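Local coordinates for protein putative acetyltransferase (Clostridium difficile, PDB 3DSB) that probably transfers an acyl group, as members of the GNAT acetyltransferase family generally do, though its own substrate is not established, at residues A[9-14]-A[56-61]; A[19-24]-A[40-45]; A[66-71]-A[103-108]; A[71-76]-A[86-91]. All blocks are in the same frame, centred on the assembly; numbering follows the deposited sequence. Where two conformers were deposited one is given.

Contact 1: residues A[9-14]-A[56-61]; sequences IREARM and KYHVYT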
# COMPACT_ATOMS: atom_id res chain seq x y z
N ILE A 9 -2.35 -24.92 3.02
CA ILE A 9 -2.57 -23.48 3.04
C ILE A 9 -3.63 -23.21 1.99
O ILE A 9 -3.54 -23.72 0.86
CB ILE A 9 -1.25 -22.71 2.75
CG1 ILE A 9 -0.23 -22.88 3.89
CG2 ILE A 9 -1.55 -21.20 2.53
CD1 ILE A 9 1.20 -22.45 3.53
N ARG A 10 -4.63 -22.42 2.34
CA ARG A 10 -5.69 -22.10 1.41
C ARG A 10 -6.12 -20.66 1.63
O ARG A 10 -5.91 -20.06 2.70
CB ARG A 10 -6.91 -22.99 1.64
CG ARG A 10 -7.50 -22.97 3.08
CD ARG A 10 -8.93 -23.56 3.13
NE ARG A 10 -9.47 -23.63 4.48
CZ ARG A 10 -10.07 -22.62 5.12
NH1 ARG A 10 -10.17 -21.41 4.56
NH2 ARG A 10 -10.51 -22.82 6.36
N GLU A 11 -6.79 -20.12 0.63
CA GLU A 11 -7.42 -18.83 0.80
C GLU A 11 -8.46 -18.92 1.92
O GLU A 11 -9.14 -19.95 2.11
CB GLU A 11 -8.06 -18.40 -0.53
CG GLU A 11 -7.02 -18.07 -1.60
CD GLU A 11 -7.58 -17.49 -2.91
OE1 GLU A 11 -8.81 -17.29 -2.99
OE2 GLU A 11 -6.76 -17.23 -3.83
N ALA A 12 -8.61 -17.84 2.69
CA ALA A 12 -9.65 -17.81 3.71
C ALA A 12 -11.05 -17.81 3.09
O ALA A 12 -11.21 -17.50 1.91
CB ALA A 12 -9.46 -16.59 4.63
N ARG A 13 -12.02 -18.17 3.91
CA ARG A 13 -13.46 -18.18 3.59
C ARG A 13 -14.22 -17.38 4.65
O ARG A 13 -13.66 -17.12 5.73
CB ARG A 13 -13.98 -19.65 3.58
CG ARG A 13 -13.22 -20.57 2.63
CD ARG A 13 -13.92 -21.90 2.47
NE ARG A 13 -13.71 -22.83 3.58
CZ ARG A 13 -13.03 -23.98 3.52
NH1 ARG A 13 -12.41 -24.38 2.41
NH2 ARG A 13 -12.95 -24.75 4.60
N MSE A 14 -15.47 -17.01 4.38
CA MSE A 14 -16.27 -16.25 5.35
C MSE A 14 -16.39 -16.95 6.70
O MSE A 14 -16.42 -16.29 7.74
CB MSE A 14 -17.65 -15.87 4.79
CG MSE A 14 -18.49 -14.98 5.71
SE MSE A 14 -17.61 -13.28 6.21
CE MSE A 14 -17.30 -12.64 4.42
N LYS A 56 -5.85 -10.31 0.44
CA LYS A 56 -6.20 -11.71 0.68
C LYS A 56 -5.64 -12.22 2.01
O LYS A 56 -4.48 -11.91 2.35
CB LYS A 56 -5.63 -12.61 -0.42
CG LYS A 56 -6.02 -12.28 -1.84
CD LYS A 56 -7.41 -12.72 -2.21
CE LYS A 56 -7.54 -12.56 -3.74
NZ LYS A 56 -6.98 -11.21 -4.22
N TYR A 57 -6.44 -13.00 2.74
CA TYR A 57 -5.95 -13.86 3.80
C TYR A 57 -5.72 -15.24 3.25
O TYR A 57 -6.55 -15.76 2.46
CB TYR A 57 -6.96 -14.00 4.93
CG TYR A 57 -7.31 -12.74 5.65
CD1 TYR A 57 -6.50 -12.26 6.66
CD2 TYR A 57 -8.55 -12.13 5.44
CE1 TYR A 57 -6.88 -11.10 7.38
CE2 TYR A 57 -8.93 -11.00 6.12
CZ TYR A 57 -8.10 -10.49 7.11
OH TYR A 57 -8.52 -9.36 7.76
N HIS A 58 -4.64 -15.87 3.71
CA HIS A 58 -4.45 -17.31 3.57
C HIS A 58 -4.33 -17.86 4.98
O HIS A 58 -3.75 -17.21 5.88
CB HIS A 58 -3.19 -17.66 2.77
CG HIS A 58 -3.29 -17.33 1.32
ND1 HIS A 58 -3.13 -16.04 0.84
CD2 HIS A 58 -3.60 -18.09 0.23
CE1 HIS A 58 -3.30 -16.03 -0.47
NE2 HIS A 58 -3.59 -17.26 -0.87
N VAL A 59 -4.84 -19.07 5.17
CA VAL A 59 -4.78 -19.73 6.46
C VAL A 59 -4.11 -21.09 6.30
O VAL A 59 -4.19 -21.75 5.23
CB VAL A 59 -6.20 -19.92 7.06
CG1 VAL A 59 -6.77 -18.57 7.49
CG2 VAL A 59 -7.18 -20.63 6.06
N TYR A 60 -3.40 -21.45 7.37
CA TYR A 60 -2.76 -22.77 7.50
C TYR A 60 -3.70 -23.64 8.33
O TYR A 60 -4.13 -23.25 9.40
CB TYR A 60 -1.42 -22.58 8.19
CG TYR A 60 -0.51 -23.79 8.21
CD1 TYR A 60 0.59 -23.86 7.36
CD2 TYR A 60 -0.71 -24.81 9.13
CE1 TYR A 60 1.46 -24.96 7.38
CE2 TYR A 60 0.15 -25.88 9.19
CZ TYR A 60 1.23 -25.95 8.33
OH TYR A 60 2.07 -27.03 8.41
N THR A 61 -4.10 -24.80 7.77
CA THR A 61 -5.06 -25.65 8.47
C THR A 61 -4.50 -27.04 8.70
O THR A 61 -3.70 -27.56 7.90
CB THR A 61 -6.42 -25.77 7.69
OG1 THR A 61 -6.23 -26.50 6.47
CG2 THR A 61 -6.98 -24.37 7.36
O HOH W 1 -8.48 -26.25 4.92
O HOH W 2 -3.93 -18.12 -3.35
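R10 O takes a bond from V59 N at 2.9 Å and a weaker CA-H...O contact from H58 CA. R10 N returns a bond to V59 O, making this an antiparallel hydrogen-bonded pair between the non-hydrogen-bonded pairs I9-Y60 and E11-H58. Past the strand end, A12 N bonds Y57 O, while A12 CB rests 3.6 Å from Y57 CB. The R10 side chain, extended from CG to NE, slants across V59. Its guanidinium is sandwiched, with V59 CG2 on one face, 3.4 Å from NH1, and the R13 guanidinium on the other. R10 NH1 also reaches E11 O at 3.0 Å, and a water held 2.8 Å from R10 NE passes on to T61 OG1. On the sheet face of I9 and Y60, I9 CG1 meets Y60 CD1 at 3.7 Å. E11 runs alongside H58, its carboxylate 84° from the ring plane, and a water at the ring edge joins E11 OE2 to H58 NE2. Strand 7-11 is outermost in this chain's GNAT sheet. D16, salt-bridged to R10 NH1 and accepting from R13 N, probably offsets the charge of the two arginines, which lie face to face.

Contact 2: residues A[19-24]-A[40-45]; sequences TIAKFN and VLTKGV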
# COMPACT_ATOMS: atom_id res chain seq x y z
N THR A 19 -12.19 -16.70 13.72
CA THR A 19 -10.82 -17.12 14.03
C THR A 19 -9.80 -16.07 13.56
O THR A 19 -8.86 -15.75 14.28
CB THR A 19 -10.54 -18.47 13.41
OG1 THR A 19 -11.49 -19.40 13.95
CG2 THR A 19 -9.13 -18.94 13.73
N ILE A 20 -9.96 -15.56 12.35
CA ILE A 20 -9.01 -14.53 11.84
C ILE A 20 -9.08 -13.26 12.70
O ILE A 20 -8.03 -12.64 12.98
CB ILE A 20 -9.29 -14.24 10.35
CG1 ILE A 20 -8.86 -15.46 9.52
CG2 ILE A 20 -8.56 -13.00 9.89
CD1 ILE A 20 -9.29 -15.40 8.06
N ALA A 21 -10.27 -12.88 13.12
CA ALA A 21 -10.40 -11.70 13.98
C ALA A 21 -9.68 -12.00 15.33
O ALA A 21 -8.89 -11.18 15.81
CB ALA A 21 -11.87 -11.30 14.16
N LYS A 22 -9.91 -13.19 15.93
CA LYS A 22 -9.24 -13.49 17.18
C LYS A 22 -7.70 -13.47 16.99
O LYS A 22 -6.97 -12.94 17.82
CB LYS A 22 -9.71 -14.87 17.70
CG LYS A 22 -8.94 -15.42 18.87
CD LYS A 22 -9.47 -16.79 19.27
CE LYS A 22 -9.04 -17.83 18.26
NZ LYS A 22 -9.33 -19.20 18.81
N PHE A 23 -7.22 -14.06 15.90
CA PHE A 23 -5.78 -14.09 15.66
C PHE A 23 -5.21 -12.68 15.54
O PHE A 23 -4.11 -12.37 16.05
CB PHE A 23 -5.46 -14.82 14.36
CG PHE A 23 -5.53 -16.33 14.43
CD1 PHE A 23 -5.81 -16.99 15.62
CD2 PHE A 23 -5.26 -17.07 13.28
CE1 PHE A 23 -5.83 -18.41 15.67
CE2 PHE A 23 -5.31 -18.48 13.30
CZ PHE A 23 -5.58 -19.13 14.49
N ASN A 24 -5.96 -11.79 14.89
CA ASN A 24 -5.47 -10.42 14.73
C ASN A 24 -5.48 -9.63 16.04
O ASN A 24 -4.52 -8.87 16.30
CB ASN A 24 -6.25 -9.73 13.63
CG ASN A 24 -5.62 -10.00 12.29
OD1 ASN A 24 -4.63 -9.34 11.92
ND2 ASN A 24 -6.11 -11.02 11.59
N VAL A 40 -14.72 -2.93 15.49
CA VAL A 40 -14.05 -2.39 14.31
C VAL A 40 -13.26 -3.46 13.56
O VAL A 40 -13.36 -3.57 12.32
CB VAL A 40 -13.10 -1.23 14.72
CG1 VAL A 40 -12.28 -0.75 13.55
CG2 VAL A 40 -13.91 -0.09 15.35
N LEU A 41 -12.51 -4.27 14.31
CA LEU A 41 -11.69 -5.31 13.70
C LEU A 41 -12.58 -6.33 12.97
O LEU A 41 -12.26 -6.76 11.86
CB LEU A 41 -10.85 -6.00 14.78
CG LEU A 41 -10.11 -7.27 14.35
CD1 LEU A 41 -9.07 -6.94 13.25
CD2 LEU A 41 -9.42 -7.89 15.58
N THR A 42 -13.67 -6.75 13.61
CA THR A 42 -14.56 -7.73 12.97
C THR A 42 -15.07 -7.21 11.64
O THR A 42 -15.06 -7.92 10.64
CB THR A 42 -15.69 -8.13 13.93
OG1 THR A 42 -15.08 -8.78 15.07
CG2 THR A 42 -16.66 -9.09 13.20
N LYS A 43 -15.48 -5.94 11.63
CA LYS A 43 -15.95 -5.32 10.39
C LYS A 43 -14.83 -5.26 9.34
O LYS A 43 -15.07 -5.50 8.15
CB LYS A 43 -16.44 -3.88 10.64
CG LYS A 43 -17.79 -3.82 11.36
CD LYS A 43 -18.18 -2.41 11.75
CE LYS A 43 -19.46 -2.45 12.58
NZ LYS A 43 -19.73 -1.12 13.16
N GLY A 44 -13.62 -4.91 9.80
CA GLY A 44 -12.50 -4.80 8.87
C GLY A 44 -12.13 -6.14 8.26
O GLY A 44 -11.75 -6.20 7.09
N VAL A 45 -12.12 -7.20 9.07
CA VAL A 45 -11.79 -8.53 8.53
C VAL A 45 -12.89 -8.99 7.56
O VAL A 45 -12.61 -9.48 6.47
CB VAL A 45 -11.66 -9.55 9.67
CG1 VAL A 45 -11.49 -10.99 9.13
CG2 VAL A 45 -10.46 -9.17 10.52
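I20 CG2 and V45 CG1 meet at 3.6 Å, the closest carbon contact between the side chains of these two helices. V45 sends CG1 across because that branch stands anti to its backbone N (chi1 173°), and I20 presents CG2 from the matching position; the two side chains pass at a slant. A21, one residue on, turns its CB toward L41 and V45, with L41 CG and V45 CG2 each 4.4 Å away. L41 bridges the next turn: its CD2 lies 3.3 Å from A21 O, and its CD1 sits 4.0 Å from N24 CB. A small alanine at the centre brings A21 CA within 5.8 Å of T42 CA, although the axes stay 9.4 Å apart at their nearest and cross at 126°. These are the two helices between the first and second strands of the GNAT fold, and I20 and V45 both lie against Y57 of the sheet. Behind the contact, N24 ND2 bonds I20 O at 2.9 Å, coming from the opposite face of that carbonyl to the helical donor N24 N, so I20 O accepts two bonds. The amide is pinned further by Q69, which takes a bond from ND2, and by W79 of the second subunit, whose NE1 bonds N24 OD1. W79 of that subunit also packs on L41, and W76 of the second subunit donates to G44 O through NE1.

Contact 3: residues A[66-71]-A[103-108]; sequences VVAQIM and NYLFNY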
# COMPACT_ATOMS: atom_id res chain seq x y z
N VAL A 66 -8.10 -24.13 11.53
CA VAL A 66 -7.27 -23.00 11.17
C VAL A 66 -6.34 -22.69 12.36
O VAL A 66 -6.83 -22.39 13.45
CB VAL A 66 -8.13 -21.78 10.85
CG1 VAL A 66 -7.24 -20.52 10.80
CG2 VAL A 66 -8.90 -21.99 9.55
N VAL A 67 -5.02 -22.72 12.14
CA VAL A 67 -4.06 -22.50 13.21
C VAL A 67 -3.08 -21.33 12.92
O VAL A 67 -2.24 -21.00 13.77
CB VAL A 67 -3.23 -23.77 13.53
CG1 VAL A 67 -4.16 -24.94 13.88
CG2 VAL A 67 -2.38 -24.18 12.34
N ALA A 68 -3.16 -20.73 11.73
CA ALA A 68 -2.33 -19.55 11.41
C ALA A 68 -2.88 -18.82 10.24
O ALA A 68 -3.68 -19.36 9.48
CB ALA A 68 -0.89 -19.96 11.13
N GLN A 69 -2.48 -17.55 10.12
CA GLN A 69 -2.94 -16.71 8.98
C GLN A 69 -1.85 -15.79 8.52
O GLN A 69 -0.97 -15.40 9.30
CB GLN A 69 -4.16 -15.87 9.36
CG GLN A 69 -3.90 -14.83 10.45
CD GLN A 69 -3.76 -13.39 9.85
OE1 GLN A 69 -4.77 -12.76 9.49
NE2 GLN A 69 -2.54 -12.88 9.80
N ILE A 70 -1.96 -15.42 7.24
CA ILE A 70 -1.09 -14.35 6.70
C ILE A 70 -1.97 -13.50 5.78
O ILE A 70 -2.84 -14.04 5.08
CB ILE A 70 0.14 -14.96 5.93
CG1 ILE A 70 1.13 -13.87 5.52
CG2 ILE A 70 -0.28 -15.86 4.78
CD1 ILE A 70 2.57 -14.41 5.19
N MSE A 71 -1.77 -12.18 5.81
CA MSE A 71 -2.59 -11.24 5.05
C MSE A 71 -1.72 -10.33 4.23
O MSE A 71 -0.66 -9.89 4.71
CB MSE A 71 -3.46 -10.38 5.97
CG MSE A 71 -4.55 -9.65 5.22
SE MSE A 71 -4.03 -7.87 4.55
CE MSE A 71 -4.62 -6.81 6.07
N ASN A 103 7.38 -19.60 8.70
CA ASN A 103 8.12 -19.65 7.45
C ASN A 103 7.36 -20.36 6.31
O ASN A 103 7.53 -19.96 5.14
CB ASN A 103 9.50 -20.29 7.63
CG ASN A 103 10.44 -19.42 8.39
OD1 ASN A 103 10.17 -18.24 8.63
ND2 ASN A 103 11.59 -19.98 8.74
N TYR A 104 6.56 -21.40 6.60
CA TYR A 104 5.73 -22.01 5.54
C TYR A 104 4.83 -20.94 4.91
O TYR A 104 4.67 -20.89 3.67
CB TYR A 104 4.85 -23.15 6.06
CG TYR A 104 5.54 -24.46 6.34
CD1 TYR A 104 6.32 -25.07 5.37
CD2 TYR A 104 5.38 -25.08 7.58
CE1 TYR A 104 6.96 -26.30 5.65
CE2 TYR A 104 6.00 -26.29 7.87
CZ TYR A 104 6.80 -26.88 6.91
OH TYR A 104 7.42 -28.09 7.22
N LEU A 105 4.22 -20.12 5.75
CA LEU A 105 3.32 -19.07 5.23
C LEU A 105 4.10 -18.03 4.45
O LEU A 105 3.71 -17.64 3.36
CB LEU A 105 2.55 -18.40 6.38
CG LEU A 105 1.47 -19.29 7.01
CD1 LEU A 105 0.92 -18.58 8.21
CD2 LEU A 105 0.38 -19.59 5.98
N PHE A 106 5.20 -17.57 5.02
CA PHE A 106 5.97 -16.51 4.36
C PHE A 106 6.51 -17.00 3.01
O PHE A 106 6.47 -16.28 2.00
CB PHE A 106 7.10 -16.11 5.30
CG PHE A 106 7.27 -14.65 5.40
CD1 PHE A 106 6.62 -13.91 6.39
CD2 PHE A 106 8.08 -14.01 4.49
CE1 PHE A 106 6.77 -12.49 6.45
CE2 PHE A 106 8.26 -12.63 4.54
CZ PHE A 106 7.59 -11.87 5.53
N ASN A 107 7.01 -18.23 2.99
CA ASN A 107 7.54 -18.79 1.75
C ASN A 107 6.45 -19.08 0.73
O ASN A 107 6.67 -19.00 -0.49
CB ASN A 107 8.43 -20.00 2.05
CG ASN A 107 9.79 -19.58 2.58
OD1 ASN A 107 10.33 -18.57 2.14
ND2 ASN A 107 10.32 -20.31 3.56
N TYR A 108 5.25 -19.40 1.21
CA TYR A 108 4.10 -19.55 0.32
C TYR A 108 3.81 -18.25 -0.43
O TYR A 108 3.59 -18.26 -1.63
CB TYR A 108 2.87 -19.97 1.15
CG TYR A 108 1.67 -20.43 0.33
CD1 TYR A 108 1.56 -21.78 -0.03
CD2 TYR A 108 0.64 -19.56 -0.06
CE1 TYR A 108 0.51 -22.25 -0.75
CE2 TYR A 108 -0.45 -20.05 -0.83
CZ TYR A 108 -0.49 -21.41 -1.15
OH TYR A 108 -1.55 -21.96 -1.90
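L105 reaches down from the helix onto the strand 66-71, and its CB already lies 4.1 Å from I70 CG2. With CG anti to the carbonyl carbon (chi1 -72°), the branch is carried toward the strand and forks there. CD1 takes the strand's earlier part, 3.7 Å from A68 CB and 3.9 Å from Q69 O; CD2 goes on to I70 CG2 at 4.0 Å. I70 slides past L105 in the opposite direction, and its CD1 comes to rest 3.9 Å from L105 O, where it also touches the F106 ring, CD1 to CD1, at 4.3 Å. Helix 101-115 thus lies over the central strand of the sheet, the two short axes 30° apart and 8.9 Å at closest. This is the helix that follows the fourth strand in the GNAT fold; in relatives, the loop leading into it binds the pyrophosphate of acetyl-CoA. Facing the helix here are A68 and I70, while the Q69 side chain leaves from the other face of the strand, where its NE2 bonds S89 OG. Just before this, V67 and A68 both face Y60 in a classic beta bulge, and A68, its second residue, points its CB toward the helix. The hydrophobic layer continues beyond the segments: I70 touches V90, and the F106 ring, lying nearly parallel to that of F102, packs on I87 and L140.

Contact 4: residues A[71-76]-A[86-91]; sequences MYTYEW and WIQSVY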
# COMPACT_ATOMS: atom_id res chain seq x y z
N MSE A 71 -1.77 -12.18 5.81
CA MSE A 71 -2.59 -11.24 5.05
C MSE A 71 -1.72 -10.33 4.23
O MSE A 71 -0.66 -9.89 4.71
CB MSE A 71 -3.46 -10.38 5.97
CG MSE A 71 -4.55 -9.65 5.22
SE MSE A 71 -4.03 -7.87 4.55
CE MSE A 71 -4.62 -6.81 6.07
N TYR A 72 -2.11 -10.09 2.98
CA TYR A 72 -1.44 -9.07 2.16
C TYR A 72 -2.42 -8.20 1.43
O TYR A 72 -3.55 -8.62 1.13
CB TYR A 72 -0.45 -9.67 1.16
CG TYR A 72 -1.02 -10.65 0.18
CD1 TYR A 72 -1.69 -10.23 -0.97
CD2 TYR A 72 -0.90 -12.02 0.39
CE1 TYR A 72 -2.22 -11.15 -1.89
CE2 TYR A 72 -1.38 -12.93 -0.51
CZ TYR A 72 -2.05 -12.51 -1.65
OH TYR A 72 -2.52 -13.44 -2.55
N THR A 73 -1.96 -6.99 1.12
CA THR A 73 -2.70 -6.09 0.25
C THR A 73 -1.84 -5.81 -0.99
O THR A 73 -0.70 -6.25 -1.08
CB THR A 73 -2.99 -4.75 0.95
OG1 THR A 73 -1.77 -4.16 1.34
CG2 THR A 73 -3.85 -4.90 2.20
N TYR A 74 -2.39 -5.02 -1.93
CA TYR A 74 -1.66 -4.71 -3.17
C TYR A 74 -1.35 -3.24 -3.28
O TYR A 74 -2.14 -2.41 -2.82
CB TYR A 74 -2.51 -4.99 -4.40
CG TYR A 74 -3.06 -6.38 -4.39
CD1 TYR A 74 -2.27 -7.43 -4.77
CD2 TYR A 74 -4.39 -6.64 -3.98
CE1 TYR A 74 -2.78 -8.76 -4.79
CE2 TYR A 74 -4.90 -7.95 -3.96
CZ TYR A 74 -4.08 -9.01 -4.38
OH TYR A 74 -4.56 -10.31 -4.39
N GLU A 75 -0.23 -2.94 -3.94
CA GLU A 75 0.03 -1.57 -4.39
C GLU A 75 0.30 -1.60 -5.89
O GLU A 75 1.29 -2.17 -6.33
CB GLU A 75 1.30 -1.03 -3.71
CG GLU A 75 1.73 0.32 -4.29
CD GLU A 75 3.18 0.71 -3.95
OE1 GLU A 75 3.79 0.12 -3.04
OE2 GLU A 75 3.70 1.61 -4.64
N TRP A 76 -0.61 -1.00 -6.68
CA TRP A 76 -0.39 -0.97 -8.13
C TRP A 76 0.74 0.02 -8.44
O TRP A 76 0.71 1.16 -7.97
CB TRP A 76 -1.66 -0.53 -8.86
CG TRP A 76 -1.46 -0.57 -10.36
CD1 TRP A 76 -1.34 0.50 -11.20
CD2 TRP A 76 -1.32 -1.75 -11.17
NE1 TRP A 76 -1.13 0.06 -12.51
CE2 TRP A 76 -1.11 -1.32 -12.50
CE3 TRP A 76 -1.33 -3.13 -10.89
CZ2 TRP A 76 -0.95 -2.23 -13.55
CZ3 TRP A 76 -1.18 -4.03 -11.94
CH2 TRP A 76 -0.98 -3.58 -13.25
N TRP A 86 2.05 -6.39 -0.42
CA TRP A 86 2.50 -5.90 0.90
C TRP A 86 1.97 -6.84 1.97
O TRP A 86 0.76 -6.94 2.18
CB TRP A 86 1.94 -4.49 1.17
CG TRP A 86 2.64 -3.42 0.44
CD1 TRP A 86 2.53 -3.10 -0.89
CD2 TRP A 86 3.69 -2.59 0.97
NE1 TRP A 86 3.38 -2.04 -1.20
CE2 TRP A 86 4.09 -1.69 -0.07
CE3 TRP A 86 4.24 -2.41 2.25
CZ2 TRP A 86 5.09 -0.72 0.12
CZ3 TRP A 86 5.24 -1.46 2.42
CH2 TRP A 86 5.63 -0.62 1.38
N ILE A 87 2.87 -7.53 2.67
CA ILE A 87 2.46 -8.43 3.76
C ILE A 87 2.15 -7.56 4.96
O ILE A 87 3.04 -6.82 5.43
CB ILE A 87 3.57 -9.46 4.10
CG1 ILE A 87 3.82 -10.36 2.88
CG2 ILE A 87 3.20 -10.28 5.35
CD1 ILE A 87 5.04 -11.26 3.03
N GLN A 88 0.94 -7.68 5.49
CA GLN A 88 0.46 -6.84 6.60
C GLN A 88 0.40 -7.54 7.94
O GLN A 88 0.45 -6.90 8.98
CB GLN A 88 -0.94 -6.26 6.29
CG GLN A 88 -1.01 -5.47 5.00
CD GLN A 88 -0.16 -4.21 4.95
OE1 GLN A 88 0.48 -3.82 5.94
NE2 GLN A 88 -0.13 -3.57 3.76
N SER A 89 0.33 -8.87 7.94
CA SER A 89 0.26 -9.60 9.19
C SER A 89 0.57 -11.07 9.00
O SER A 89 0.26 -11.66 7.97
CB SER A 89 -1.15 -9.51 9.77
OG SER A 89 -2.10 -10.12 8.88
N VAL A 90 1.16 -11.65 10.03
CA VAL A 90 1.33 -13.10 10.14
C VAL A 90 1.09 -13.47 11.60
O VAL A 90 1.62 -12.82 12.50
CB VAL A 90 2.76 -13.56 9.75
CG1 VAL A 90 2.84 -15.09 9.70
CG2 VAL A 90 3.27 -12.94 8.43
N TYR A 91 0.35 -14.55 11.85
CA TYR A 91 0.12 -14.98 13.24
C TYR A 91 -0.03 -16.50 13.25
O TYR A 91 -0.73 -17.08 12.38
CB TYR A 91 -1.19 -14.37 13.79
CG TYR A 91 -1.42 -14.72 15.25
CD1 TYR A 91 -0.75 -14.02 16.25
CD2 TYR A 91 -2.25 -15.77 15.62
CE1 TYR A 91 -0.90 -14.35 17.59
CE2 TYR A 91 -2.42 -16.09 16.98
CZ TYR A 91 -1.75 -15.37 17.95
OH TYR A 91 -1.93 -15.71 19.30
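The selenomethionine M71 lays its bent end over Q88, CE 3.7 Å from Q88 CB and SE 3.9 Å from Q88 CG. Beside it S89 OG, hydrogen-bonded to Q69 NE2, sits 3.2 Å from M71 CB. Q88 and S89 both face M71, a classic beta bulge: M71 N bonds S89 O, while M71 O takes Q88 N at 2.8 Å. In GNAT relatives a bulge in this fourth strand helps to position the acetyl group of the cofactor, and the same role is plausible here. T73 and W86 form a hydrogen-bonded pair. The bend at chi2 (-63°) folds Q88 so that its NE2 donates, in the amide plane, to T73 OG1 at 3.0 Å. W86 NE1 bonds E75 OE1 at 2.9 Å, close to the indole plane and on the oxygen's anti lone pair. The other carboxylate oxygen, E75 OE2, bonds the hydroxyl of Y125 of the second subunit, so both oxygens are engaged. Trimethyl glycine lies about 5 Å from the E75 side chain. The hairpin sits mid-sheet: strand 56-62 flanks it through Y72 and K56, strand 119-127 through I87 and R123; helix 101-115 covers I87 and Y72, and helix 17-32 covers S89.

How the contacts relate
From the N terminus, strand 7-11 runs into helices 17-32 and 38-50 before the chain returns to the sheet at 56-62. Contact 1 closes that loop, and contact 2, between the two helices, lies within it; A12 of contact 1 packs on I20 of contact 2. The next two contacts form a second, separate nest in series with the first: contact 3 ties strand 65-77 to helix 101-115, and contact 4, the hairpin with strand 82-92, falls within its span. No loops cross. Contacts 3 and 4 share M71. Strand 65-77 bonds to 56-62, linking both nests into one sheet, and Q69 bridges N24 of contact 2 to S89 of contact 4.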